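Local coordinates for endoribonuclease MazF4 (Mycobacterium tuberculosis, PDB 5XE2), which cleaves single-stranded mRNA within the sequence UCGCU as the toxin of a type II toxin-antitoxin pair, and is neutralised by the antitoxin MazE4, at residues A[39-44]-A[69-74]; A[10-15]-A[23-28]; A[54-59]-A[88-93]; A[60-65]-A[81-86]. All blocks are in the same frame, centred on the assembly; numbering follows the deposited sequence.

Interaction 1 (A[39-44]-A[69-74]); sequences VAVRLT and DNIETL
N70 meets R42 at the start of this antiparallel strand pair. The N70 carboxamide reaches over because CG stands anti to the backbone N (chi1 -173°). OD1 then lies 3.0 Å from R42 NE, but the angle is too poor for a hydrogen bond, and the amide and guanidinium planes are turned 74° apart. The other end of the amide is better used. N70 ND2 donates to E72 OE2 at 3.1 Å, on the anti side of the carboxylate, and also bonds T73 OG1 of the second subunit. R42 N gives N70 O a weak bond.

I71 pairs with V41 on the opposite face of the sheet from A40 and E72. Its CG1 lies alongside V41 CG1 at 3.6 Å, both side chains pointing the same way. Its CG2 presses on V39 CG1.

E72 forms the hydrogen-bonded pair with A40. A40 N donates to E72 O at 2.8 Å, and E72 N returns a bond to A40 O at 2.9 Å; both are nearly straight.

T73 sits beside V39, with OG1 3.8 Å from V39 CG2. This hydroxyl is bonded to I71 O of the second subunit. L74 closes the contact, its CD1 4.1 Å from A40 CB.

V41 and I71 lie under L98 of helix 88-101, and V39 adds its methyls beside them. N70 ND2 is shared between E72 of its own chain and T73 OG1 of the second subunit. With the T73 hydroxyl also bonded across the interface, strand 65-75 is tied to its copy in the dimer.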
loop_
_atom_site.group_PDB
_atom_site.type_symbol
_atom_site.label_atom_id
_atom_site.label_comp_id
_atom_site.label_asym_id
_atom_site.label_seq_id
_atom_site.Cartn_x
_atom_site.Cartn_y
_atom_site.Cartn_z
ATOM N N VAL A 39 -4.894 3.976 -4.513
ATOM C CA VAL A 39 -4.414 2.790 -3.829
ATOM C C VAL A 39 -5.606 2.114 -3.169
ATOM O O VAL A 39 -6.486 2.779 -2.607
ATOM C CB VAL A 39 -3.308 3.107 -2.810
ATOM C CG1 VAL A 39 -2.900 1.860 -2.040
ATOM C CG2 VAL A 39 -2.104 3.690 -3.524
ATOM N N ALA A 40 -5.623 0.786 -3.277
ATOM C CA ALA A 40 -6.712 -0.028 -2.787
ATOM C C ALA A 40 -6.220 -1.342 -2.184
ATOM O O ALA A 40 -5.098 -1.798 -2.452
ATOM C CB ALA A 40 -7.686 -0.306 -3.924
ATOM N N VAL A 41 -7.087 -1.935 -1.367
ATOM C CA VAL A 41 -6.874 -3.257 -0.790
ATOM C C VAL A 41 -8.001 -4.202 -1.193
ATOM O O VAL A 41 -9.157 -3.784 -1.424
ATOM C CB VAL A 41 -6.753 -3.238 0.748
ATOM C CG1 VAL A 41 -5.451 -2.565 1.169
ATOM C CG2 VAL A 41 -7.959 -2.576 1.406
ATOM N N ARG A 42 -7.654 -5.482 -1.236
ATOM C CA ARG A 42 -8.513 -6.509 -1.807
ATOM C C ARG A 42 -9.625 -6.908 -0.834
ATOM O O ARG A 42 -9.395 -7.049 0.373
ATOM C CB ARG A 42 -7.673 -7.735 -2.178
ATOM C CG ARG A 42 -8.329 -8.678 -3.169
ATOM C CD ARG A 42 -7.352 -9.739 -3.688
ATOM N NE ARG A 42 -6.697 -10.525 -2.613
ATOM C CZ ARG A 42 -6.328 -11.812 -2.702
ATOM N NH1 ARG A 42 -6.519 -12.536 -3.815
ATOM N NH2 ARG A 42 -5.760 -12.403 -1.655
ATOM N N LEU A 43 -10.830 -7.069 -1.367
ATOM C CA LEU A 43 -11.907 -7.741 -0.642
ATOM C C LEU A 43 -11.958 -9.177 -1.127
ATOM O O LEU A 43 -11.848 -9.427 -2.340
ATOM C CB LEU A 43 -13.267 -7.093 -0.883
ATOM C CG LEU A 43 -13.779 -6.136 0.181
ATOM C CD1 LEU A 43 -13.105 -4.777 0.026
ATOM C CD2 LEU A 43 -15.298 -6.023 0.066
ATOM N N THR A 44 -12.137 -10.103 -0.181
ATOM C CA THR A 44 -12.181 -11.530 -0.467
ATOM C C THR A 44 -13.257 -12.226 0.369
ATOM O O THR A 44 -13.650 -11.744 1.436
ATOM C CB THR A 44 -10.797 -12.203 -0.257
ATOM O OG1 THR A 44 -10.898 -13.611 -0.500
ATOM C CG2 THR A 44 -10.267 -11.980 1.157
ATOM N N ASP A 69 -3.072 -6.791 3.752
ATOM C CA ASP A 69 -1.740 -7.152 3.241
ATOM C C ASP A 69 -1.595 -6.964 1.732
ATOM O O ASP A 69 -0.480 -6.783 1.247
ATOM C CB ASP A 69 -1.361 -8.598 3.615
ATOM C CG ASP A 69 -1.042 -8.761 5.092
ATOM O OD1 ASP A 69 -0.473 -7.826 5.690
ATOM O OD2 ASP A 69 -1.347 -9.824 5.659
ATOM N N ASN A 70 -2.709 -7.012 0.998
ATOM C CA ASN A 70 -2.680 -6.917 -0.452
ATOM C C ASN A 70 -3.055 -5.500 -0.876
ATOM O O ASN A 70 -4.221 -5.197 -1.139
ATOM C CB ASN A 70 -3.606 -7.983 -1.052
ATOM C CG ASN A 70 -3.524 -8.092 -2.579
ATOM O OD1 ASN A 70 -4.346 -8.784 -3.155
ATOM N ND2 ASN A 70 -2.547 -7.451 -3.232
ATOM N N ILE A 71 -2.040 -4.642 -0.918
ATOM C CA ILE A 71 -2.189 -3.232 -1.243
ATOM C C ILE A 71 -1.678 -3.023 -2.668
ATOM O O ILE A 71 -0.556 -3.422 -2.993
ATOM C CB ILE A 71 -1.410 -2.337 -0.246
ATOM C CG1 ILE A 71 -1.855 -2.588 1.204
ATOM C CG2 ILE A 71 -1.618 -0.859 -0.562
ATOM C CD1 ILE A 71 -0.803 -2.255 2.247
ATOM N N GLU A 72 -2.496 -2.401 -3.518
ATOM C CA GLU A 72 -2.119 -2.151 -4.915
ATOM C C GLU A 72 -2.537 -0.775 -5.403
ATOM O O GLU A 72 -3.456 -0.159 -4.867
ATOM C CB GLU A 72 -2.712 -3.237 -5.821
ATOM C CG GLU A 72 -2.097 -4.601 -5.557
ATOM C CD GLU A 72 -2.453 -5.658 -6.572
ATOM O OE1 GLU A 72 -2.857 -5.305 -7.702
ATOM O OE2 GLU A 72 -2.333 -6.861 -6.226
ATOM N N THR A 73 -1.834 -0.300 -6.423
ATOM C CA THR A 73 -2.150 0.941 -7.078
ATOM C C THR A 73 -2.997 0.612 -8.316
ATOM O O THR A 73 -2.570 -0.155 -9.174
ATOM C CB THR A 73 -0.865 1.698 -7.471
ATOM O OG1 THR A 73 -0.084 1.954 -6.298
ATOM C CG2 THR A 73 -1.190 3.035 -8.149
ATOM N N LEU A 74 -4.193 1.197 -8.391
ATOM C CA LEU A 74 -5.115 0.987 -9.511
ATOM C C LEU A 74 -5.292 2.272 -10.327
ATOM O O LEU A 74 -5.467 3.351 -9.770
ATOM C CB LEU A 74 -6.480 0.525 -8.988
ATOM C CG LEU A 74 -6.648 -0.931 -8.531
ATOM C CD1 LEU A 74 -5.698 -1.312 -7.410
ATOM C CD2 LEU A 74 -8.081 -1.178 -8.094
#

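Interaction 2 (A[10-15]-A[23-28]); sequences QVYRCD and WLIVSN
V11 and L24 face each other as a non-hydrogen-bonded pair, with V11 CG2 3.8 Å from L24 CD1. L24 CG stands anti to the backbone N (chi1 170°), which carries CD1 back over the neighbouring strand and to within 3.5 Å of Q10 O. This part is close-packed. L62 touches V11 there, and M91 and I94 of helix 88-101 lie against L24. W23, on the other face of the sheet, is buried as well, its indole packed on N70, E72 and L74 of strand 65-75. C14 meets this indole obliquely, with C14 CB 3.8 Å from W23 CD1 and C14 SG 5.1 Å from the centre of the five-membered ring.

Three backbone bonds fasten the strands. I25 N donates to Q10 O at 2.9 Å, almost straight at 175°. Y12 and W23 exchange the other two, Y12 N to W23 O and W23 N to Y12 O. Strands 10-14 and 21-25 form a beta hairpin in the central antiparallel sheet of the MazF toxin fold, a member of the SH3-like clan.

The looser part is at Y12 and Q10, both partly exposed to solvent. I25 CG1 meets the edge of the Y12 ring, near its plane, 4.1 Å from Y12 CD1. Y12 OH donates a short 2.5 Å bond to Q10 OE1 from above the carbonyl plane; L7 N is a second partner of that oxygen.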
loop_
_atom_site.group_PDB
_atom_site.type_symbol
_atom_site.label_atom_id
_atom_site.label_comp_id
_atom_site.label_asym_id
_atom_site.label_seq_id
_atom_site.Cartn_x
_atom_site.Cartn_y
_atom_site.Cartn_z
ATOM N N GLN A 10 -14.814 3.668 -0.374
ATOM C CA GLN A 10 -15.623 3.105 -1.457
ATOM C C GLN A 10 -15.026 1.818 -2.000
ATOM O O GLN A 10 -13.798 1.623 -1.969
ATOM C CB GLN A 10 -15.774 4.102 -2.592
ATOM C CG GLN A 10 -16.541 5.354 -2.200
ATOM C CD GLN A 10 -16.727 6.309 -3.365
ATOM O OE1 GLN A 10 -15.961 6.291 -4.335
ATOM N NE2 GLN A 10 -17.739 7.177 -3.262
ATOM N N VAL A 11 -15.905 0.960 -2.526
ATOM C CA VAL A 11 -15.535 -0.348 -3.066
ATOM C C VAL A 11 -15.953 -0.436 -4.533
ATOM O O VAL A 11 -17.112 -0.176 -4.870
ATOM C CB VAL A 11 -16.178 -1.505 -2.256
ATOM C CG1 VAL A 11 -15.837 -2.861 -2.871
ATOM C CG2 VAL A 11 -15.723 -1.464 -0.802
ATOM N N TYR A 12 -15.008 -0.814 -5.391
ATOM C CA TYR A 12 -15.234 -0.951 -6.828
ATOM C C TYR A 12 -14.815 -2.334 -7.336
ATOM O O TYR A 12 -13.768 -2.854 -6.924
ATOM C CB TYR A 12 -14.433 0.114 -7.588
ATOM C CG TYR A 12 -14.898 1.534 -7.349
ATOM C CD1 TYR A 12 -14.420 2.276 -6.267
ATOM C CD2 TYR A 12 -15.806 2.145 -8.216
ATOM C CE1 TYR A 12 -14.833 3.586 -6.052
ATOM C CE2 TYR A 12 -16.239 3.447 -8.007
ATOM C CZ TYR A 12 -15.753 4.169 -6.929
ATOM O OH TYR A 12 -16.191 5.460 -6.730
ATOM N N ARG A 13 -15.615 -2.913 -8.239
ATOM C CA ARG A 13 -15.211 -4.101 -9.005
ATOM C C ARG A 13 -14.130 -3.719 -9.994
ATOM O O ARG A 13 -14.307 -2.775 -10.744
ATOM C CB ARG A 13 -16.389 -4.708 -9.786
ATOM C CG ARG A 13 -17.355 -5.498 -8.929
ATOM C CD ARG A 13 -18.450 -6.187 -9.734
ATOM N NE ARG A 13 -17.998 -7.405 -10.424
ATOM C CZ ARG A 13 -17.979 -7.615 -11.748
ATOM N NH1 ARG A 13 -18.386 -6.689 -12.626
ATOM N NH2 ARG A 13 -17.543 -8.787 -12.208
ATOM N N CYS A 14 -13.015 -4.445 -10.005
ATOM C CA CYS A 14 -11.905 -4.146 -10.914
ATOM C C CYS A 14 -11.262 -5.433 -11.422
ATOM O O CYS A 14 -10.984 -6.332 -10.630
ATOM C CB CYS A 14 -10.852 -3.294 -10.203
ATOM S SG CYS A 14 -11.518 -1.880 -9.281
ATOM N N ASP A 15 -11.034 -5.520 -12.731
ATOM C CA ASP A 15 -10.260 -6.623 -13.315
ATOM C C ASP A 15 -8.866 -6.112 -13.668
ATOM O O ASP A 15 -8.738 -5.184 -14.468
ATOM C CB ASP A 15 -10.956 -7.183 -14.561
ATOM C CG ASP A 15 -10.406 -8.539 -14.979
ATOM O OD1 ASP A 15 -9.183 -8.766 -14.867
ATOM O OD2 ASP A 15 -11.207 -9.384 -15.421
ATOM N N TRP A 23 -12.327 -4.118 -4.752
ATOM C CA TRP A 23 -11.201 -3.441 -4.129
ATOM C C TRP A 23 -11.710 -2.234 -3.366
ATOM O O TRP A 23 -12.533 -1.479 -3.876
ATOM C CB TRP A 23 -10.190 -2.991 -5.186
ATOM C CG TRP A 23 -9.434 -4.103 -5.828
ATOM C CD1 TRP A 23 -9.841 -4.869 -6.882
ATOM C CD2 TRP A 23 -8.124 -4.577 -5.471
ATOM N NE1 TRP A 23 -8.870 -5.789 -7.207
ATOM C CE2 TRP A 23 -7.806 -5.635 -6.356
ATOM C CE3 TRP A 23 -7.190 -4.214 -4.489
ATOM C CZ2 TRP A 23 -6.594 -6.334 -6.292
ATOM C CZ3 TRP A 23 -5.986 -4.907 -4.422
ATOM C CH2 TRP A 23 -5.698 -5.955 -5.325
ATOM N N LEU A 24 -11.194 -2.061 -2.152
ATOM C CA LEU A 24 -11.531 -0.938 -1.287
ATOM C C LEU A 24 -10.486 0.173 -1.385
ATOM O O LEU A 24 -9.303 -0.071 -1.111
ATOM C CB LEU A 24 -11.607 -1.404 0.161
ATOM C CG LEU A 24 -11.711 -0.283 1.202
ATOM C CD1 LEU A 24 -13.092 0.337 1.180
ATOM C CD2 LEU A 24 -11.374 -0.784 2.588
ATOM N N ILE A 25 -10.939 1.390 -1.685
ATOM C CA ILE A 25 -10.039 2.547 -1.834
ATOM C C ILE A 25 -9.500 2.962 -0.457
ATOM O O ILE A 25 -10.282 3.262 0.449
ATOM C CB ILE A 25 -10.752 3.776 -2.454
ATOM C CG1 ILE A 25 -11.424 3.439 -3.800
ATOM C CG2 ILE A 25 -9.774 4.945 -2.609
ATOM C CD1 ILE A 25 -10.492 2.888 -4.855
ATOM N N VAL A 26 -8.172 2.981 -0.313
ATOM C CA VAL A 26 -7.527 3.416 0.945
ATOM C C VAL A 26 -6.640 4.664 0.833
ATOM O O VAL A 26 -6.226 5.218 1.857
ATOM C CB VAL A 26 -6.770 2.253 1.630
ATOM C CG1 VAL A 26 -7.769 1.178 2.062
ATOM C CG2 VAL A 26 -5.706 1.646 0.719
ATOM N N SER A 27 -6.371 5.127 -0.383
ATOM C CA SER A 27 -5.646 6.379 -0.576
ATOM C C SER A 27 -6.491 7.586 -0.145
ATOM O O SER A 27 -7.721 7.533 -0.141
ATOM C CB SER A 27 -5.167 6.523 -2.028
ATOM O OG SER A 27 -6.095 5.973 -2.945
ATOM N N ASN A 28 -5.809 8.661 0.234
ATOM C CA ASN A 28 -6.471 9.875 0.697
ATOM C C ASN A 28 -7.242 10.566 -0.430
ATOM O O ASN A 28 -6.867 10.473 -1.612
ATOM C CB ASN A 28 -5.460 10.829 1.358
ATOM C CG ASN A 28 -4.552 11.528 0.351
ATOM O OD1 ASN A 28 -4.996 12.396 -0.406
ATOM N ND2 ASN A 28 -3.278 11.171 0.349
#

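Interaction 3 (A[54-59]-A[88-93]); sequences VAMGPS and PATMNK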
loop_
_atom_site.group_PDB
_atom_site.type_symbol
_atom_site.label_atom_id
_atom_site.label_comp_id
_atom_site.label_asym_id
_atom_site.label_seq_id
_atom_site.Cartn_x
_atom_site.Cartn_y
_atom_site.Cartn_z
ATOM N N VAL A 54 -9.746 -7.820 8.002
ATOM C CA VAL A 54 -10.880 -7.168 8.658
ATOM C C VAL A 54 -12.177 -7.722 8.069
ATOM O O VAL A 54 -12.435 -7.555 6.888
ATOM C CB VAL A 54 -10.843 -5.627 8.476
ATOM C CG1 VAL A 54 -12.003 -4.967 9.214
ATOM C CG2 VAL A 54 -9.514 -5.062 8.970
ATOM N N ALA A 55 -12.981 -8.379 8.899
ATOM C CA ALA A 55 -14.292 -8.856 8.479
ATOM C C ALA A 55 -15.261 -7.683 8.357
ATOM O O ALA A 55 -15.292 -6.789 9.210
ATOM C CB ALA A 55 -14.838 -9.885 9.477
ATOM N N MET A 56 -16.060 -7.699 7.297
ATOM C CA MET A 56 -17.154 -6.756 7.158
ATOM C C MET A 56 -18.190 -7.072 8.228
ATOM O O MET A 56 -18.327 -8.227 8.645
ATOM C CB MET A 56 -17.797 -6.865 5.779
ATOM C CG MET A 56 -16.906 -6.468 4.615
ATOM S SD MET A 56 -16.311 -4.764 4.719
ATOM C CE MET A 56 -15.807 -4.483 3.035
ATOM N N GLY A 57 -18.896 -6.040 8.671
ATOM C CA GLY A 57 -19.857 -6.146 9.766
ATOM C C GLY A 57 -21.292 -6.044 9.292
ATOM O O GLY A 57 -21.546 -5.745 8.116
ATOM N N PRO A 58 -22.251 -6.266 10.213
ATOM C CA PRO A 58 -23.659 -6.296 9.828
ATOM C C PRO A 58 -24.203 -4.969 9.286
ATOM O O PRO A 58 -25.248 -4.985 8.653
ATOM C CB PRO A 58 -24.376 -6.704 11.123
ATOM C CG PRO A 58 -23.456 -6.301 12.218
ATOM C CD PRO A 58 -22.070 -6.465 11.664
ATOM N N SER A 59 -23.502 -3.851 9.517
ATOM C CA SER A 59 -23.877 -2.544 8.964
ATOM C C SER A 59 -23.179 -2.179 7.654
ATOM O O SER A 59 -23.530 -1.169 7.051
ATOM C CB SER A 59 -23.604 -1.448 9.998
ATOM O OG SER A 59 -24.295 -1.723 11.206
ATOM N N PRO A 88 -17.683 3.979 8.817
ATOM C CA PRO A 88 -16.551 4.530 9.561
ATOM C C PRO A 88 -15.974 3.594 10.616
ATOM O O PRO A 88 -14.759 3.547 10.777
ATOM C CB PRO A 88 -17.141 5.777 10.210
ATOM C CG PRO A 88 -18.159 6.237 9.222
ATOM C CD PRO A 88 -18.765 4.974 8.672
ATOM N N ALA A 89 -16.833 2.857 11.321
ATOM C CA ALA A 89 -16.382 1.842 12.273
ATOM C C ALA A 89 -15.474 0.804 11.613
ATOM O O ALA A 89 -14.383 0.534 12.104
ATOM C CB ALA A 89 -17.571 1.143 12.924
ATOM N N THR A 90 -15.927 0.219 10.508
ATOM C CA THR A 90 -15.111 -0.781 9.810
ATOM C C THR A 90 -13.832 -0.153 9.223
ATOM O O THR A 90 -12.778 -0.784 9.256
ATOM C CB THR A 90 -15.930 -1.555 8.759
ATOM O OG1 THR A 90 -16.979 -2.277 9.420
ATOM C CG2 THR A 90 -15.059 -2.563 7.979
ATOM N N MET A 91 -13.912 1.091 8.734
ATOM C CA MET A 91 -12.719 1.793 8.213
ATOM C C MET A 91 -11.638 2.009 9.272
ATOM O O MET A 91 -10.447 1.933 8.954
ATOM C CB MET A 91 -13.072 3.145 7.570
ATOM C CG MET A 91 -13.629 3.071 6.156
ATOM S SD MET A 91 -12.653 2.097 4.978
ATOM C CE MET A 91 -11.086 2.946 4.953
ATOM N N ASN A 92 -12.050 2.277 10.517
ATOM C CA ASN A 92 -11.101 2.432 11.628
ATOM C C ASN A 92 -10.308 1.168 11.896
ATOM O O ASN A 92 -9.116 1.241 12.167
ATOM C CB ASN A 92 -11.807 2.880 12.919
ATOM C CG ASN A 92 -12.132 4.366 12.933
ATOM O OD1 ASN A 92 -11.477 5.171 12.270
ATOM N ND2 ASN A 92 -13.143 4.738 13.702
ATOM N N LYS A 93 -10.974 0.016 11.820
ATOM C CA LYS A 93 -10.297 -1.287 11.887
ATOM C C LYS A 93 -9.340 -1.449 10.713
ATOM O O LYS A 93 -8.236 -1.951 10.876
ATOM C CB LYS A 93 -11.299 -2.446 11.861
ATOM C CG LYS A 93 -12.244 -2.513 13.048
ATOM C CD LYS A 93 -13.223 -3.669 12.886
ATOM C CE LYS A 93 -14.429 -3.512 13.784
ATOM N NZ LYS A 93 -15.426 -4.604 13.565
HETATM O O HOH W 1 -16.203 -4.596 11.004
#
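Helix 88-101 lies against the end of strand 53-55, an outermost strand of the antiparallel sheet in the MazF toxin fold. The first turns of the helix meet the strand end and the loop that leaves it. V54 makes most of the apolar contact. Its CG1 is anti to the backbone N (chi1 -178°) and touches two residues one helical turn apart, K93 CB at 3.7 Å and T90 CG2 at 4.1 Å. CG2 of V54 rests near the K93 carbonyl. Further along the helix, I94 and A97 continue the cover over V54.

M56 starts out away from the helix. Its chain bends at chi2 (-59°), and SD still comes within 4.1 Å of T90 CG2, the two side chains crossing at about a right angle. The T90 methyl thus touches both V54 CG1 and M56 SD.

The hydroxyl of T90 bonds D60 OD2, its strongest partner. The same oxygen also receives the backbone N of G57. T87 OG1 is a further neighbour bonded to T90 OG1. One carboxylate oxygen thus joins the loop after the strand to the start of the helix.

No direct hydrogen bond links the two segments. A water does so instead. K93 extends beyond CG, past V54 CG1, and brings its ammonium group to this water. The water takes a bond from K93 NZ at 2.7 Å and gives its own two, to T90 OG1 at 2.9 Å and to A55 O at 3.0 Å.

Interaction 4 (A[60-65]-A[81-86]); sequences DPLTGY and DYLGEV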
loop_
_atom_site.group_PDB
_atom_site.type_symbol
_atom_site.label_atom_id
_atom_site.label_comp_id
_atom_site.label_asym_id
_atom_site.label_seq_id
_atom_site.Cartn_x
_atom_site.Cartn_y
_atom_site.Cartn_z
ATOM N N ASP A 60 -22.190 -2.973 7.219
ATOM C CA ASP A 60 -21.465 -2.681 5.978
ATOM C C ASP A 60 -22.260 -3.142 4.760
ATOM O O ASP A 60 -23.102 -4.023 4.882
ATOM C CB ASP A 60 -20.076 -3.330 5.978
ATOM C CG ASP A 60 -19.130 -2.647 6.924
ATOM O OD1 ASP A 60 -18.921 -1.425 6.774
ATOM O OD2 ASP A 60 -18.624 -3.327 7.835
ATOM N N PRO A 61 -21.990 -2.550 3.583
ATOM C CA PRO A 61 -22.715 -2.875 2.346
ATOM C C PRO A 61 -22.374 -4.224 1.696
ATOM O O PRO A 61 -23.087 -4.662 0.791
ATOM C CB PRO A 61 -22.287 -1.744 1.403
ATOM C CG PRO A 61 -20.928 -1.377 1.885
ATOM C CD PRO A 61 -21.078 -1.409 3.377
ATOM N N LEU A 62 -21.277 -4.848 2.115
ATOM C CA LEU A 62 -20.804 -6.075 1.510
ATOM C C LEU A 62 -20.451 -7.074 2.600
ATOM O O LEU A 62 -20.167 -6.691 3.742
ATOM C CB LEU A 62 -19.578 -5.777 0.647
ATOM C CG LEU A 62 -19.787 -4.737 -0.468
ATOM C CD1 LEU A 62 -18.492 -4.041 -0.842
ATOM C CD2 LEU A 62 -20.437 -5.374 -1.685
ATOM N N THR A 63 -20.494 -8.355 2.242
ATOM C CA THR A 63 -20.015 -9.426 3.121
ATOM C C THR A 63 -18.527 -9.694 2.826
ATOM O O THR A 63 -17.919 -9.020 1.984
ATOM C CB THR A 63 -20.887 -10.699 2.988
ATOM O OG1 THR A 63 -20.669 -11.558 4.115
ATOM C CG2 THR A 63 -20.599 -11.472 1.707
ATOM N N GLY A 64 -17.941 -10.661 3.529
ATOM C CA GLY A 64 -16.544 -11.029 3.312
ATOM C C GLY A 64 -15.549 -10.232 4.141
ATOM O O GLY A 64 -15.884 -9.726 5.221
ATOM N N TYR A 65 -14.313 -10.156 3.641
ATOM C CA TYR A 65 -13.167 -9.729 4.437
ATOM C C TYR A 65 -12.257 -8.840 3.617
ATOM O O TYR A 65 -12.099 -9.063 2.417
ATOM C CB TYR A 65 -12.359 -10.949 4.922
ATOM C CG TYR A 65 -13.190 -11.937 5.704
ATOM C CD1 TYR A 65 -14.003 -12.858 5.035
ATOM C CD2 TYR A 65 -13.197 -11.940 7.104
ATOM C CE1 TYR A 65 -14.796 -13.752 5.727
ATOM C CE2 TYR A 65 -13.986 -12.845 7.813
ATOM C CZ TYR A 65 -14.786 -13.744 7.112
ATOM O OH TYR A 65 -15.590 -14.658 7.762
ATOM N N ASP A 81 -17.634 -1.280 -11.527
ATOM C CA ASP A 81 -18.906 -1.035 -10.822
ATOM C C ASP A 81 -18.671 -0.556 -9.389
ATOM O O ASP A 81 -17.848 -1.129 -8.682
ATOM C CB ASP A 81 -19.765 -2.307 -10.764
ATOM C CG ASP A 81 -20.052 -2.906 -12.134
ATOM O OD1 ASP A 81 -20.246 -2.152 -13.114
ATOM O OD2 ASP A 81 -20.100 -4.149 -12.227
ATOM N N TYR A 82 -19.384 0.494 -8.983
ATOM C CA TYR A 82 -19.374 0.989 -7.593
ATOM C C TYR A 82 -20.290 0.126 -6.713
ATOM O O TYR A 82 -21.487 0.009 -6.996
ATOM C CB TYR A 82 -19.823 2.450 -7.530
ATOM C CG TYR A 82 -20.050 2.960 -6.121
ATOM C CD1 TYR A 82 -18.989 3.095 -5.232
ATOM C CD2 TYR A 82 -21.336 3.295 -5.669
ATOM C CE1 TYR A 82 -19.193 3.555 -3.939
ATOM C CE2 TYR A 82 -21.547 3.757 -4.374
ATOM C CZ TYR A 82 -20.471 3.888 -3.515
ATOM O OH TYR A 82 -20.656 4.346 -2.234
ATOM N N LEU A 83 -19.731 -0.460 -5.653
ATOM C CA LEU A 83 -20.434 -1.455 -4.836
ATOM C C LEU A 83 -20.943 -0.953 -3.485
ATOM O O LEU A 83 -21.766 -1.617 -2.855
ATOM C CB LEU A 83 -19.525 -2.656 -4.599
ATOM C CG LEU A 83 -19.019 -3.414 -5.827
ATOM C CD1 LEU A 83 -18.416 -4.736 -5.384
ATOM C CD2 LEU A 83 -20.129 -3.648 -6.843
ATOM N N GLY A 84 -20.457 0.199 -3.040
ATOM C CA GLY A 84 -20.886 0.776 -1.783
ATOM C C GLY A 84 -19.726 1.358 -1.010
ATOM O O GLY A 84 -18.596 1.424 -1.504
ATOM N N GLU A 85 -20.039 1.770 0.212
ATOM C CA GLU A 85 -19.133 2.499 1.071
ATOM C C GLU A 85 -19.085 1.818 2.435
ATOM O O GLU A 85 -20.121 1.581 3.059
ATOM C CB GLU A 85 -19.623 3.930 1.212
ATOM C CG GLU A 85 -18.655 4.854 1.928
ATOM C CD GLU A 85 -19.080 6.308 1.869
ATOM O OE1 GLU A 85 -20.072 6.628 1.168
ATOM O OE2 GLU A 85 -18.408 7.137 2.527
ATOM N N VAL A 86 -17.872 1.509 2.880
ATOM C CA VAL A 86 -17.646 0.853 4.158
ATOM C C VAL A 86 -17.927 1.842 5.290
ATOM O O VAL A 86 -17.696 3.051 5.143
ATOM C CB VAL A 86 -16.206 0.278 4.198
ATOM C CG1 VAL A 86 -15.814 -0.184 5.581
ATOM C CG2 VAL A 86 -16.101 -0.880 3.215
#
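P61 lies on the backbone of E85, and the two residues after it in burial, L62 and L83, meet beside it. The proline ring reaches across with its CD 3.2 Å from E85 O, and its CG is 3.3 Å from the same oxygen. The ring also lies close over G84, where P61 CG is 4.2 Å from G84 C. The backbone of G84 has a conformation suited to glycine.

L62 meets L83 at about a right angle. Both methyls of L62 touch a single atom: CD1 and CD2 each lie 4.1 Å from L83 CB. Both leucines also touch V11 of strand 10-14.

D60 adds a smaller contact at the other end. Its OD1 is 3.6 Å from V86 CG1, a methyl held anti to the backbone N (chi1 169°). The polar work of this carboxylate goes elsewhere: OD1 takes T87 N, and OD2 takes T90 OG1 and G57 N.

The loop between strands 53-55 and 65-75 thus lies against strand 82-85, the outermost strand at the other end of the sheet in this chain. No hydrogen bond crosses between the two segments. L62 and L83 supply apolar packing, whereas the P61 ring carbons lie against a polar atom, E85 O. The three bonds to D60 hold the middle of the loop, where segment 60-65 begins.

Overall arrangement
Interactions 1 and 2 lie near the centre of the chain, and interactions 3 and 4 toward its surface. The first two are neighbouring strand pairs of one sheet: strand 37-44 bonds to strand 21-25 through V41 O and L24 N, and backbone hydrogen bonds dominate both. Interaction 4 continues the sheet outward, as strand 82-85 pairs with strand 10-14 of interaction 2. Interactions 3 and 4 have no direct hydrogen bonds across their segments, relying on side-chain packing, with a water added in interaction 3. They are joined by D60 and T90. Interaction 1 touches the second subunit directly, and interaction 2 through the residues after strand 21-25, unlike interactions 3 and 4.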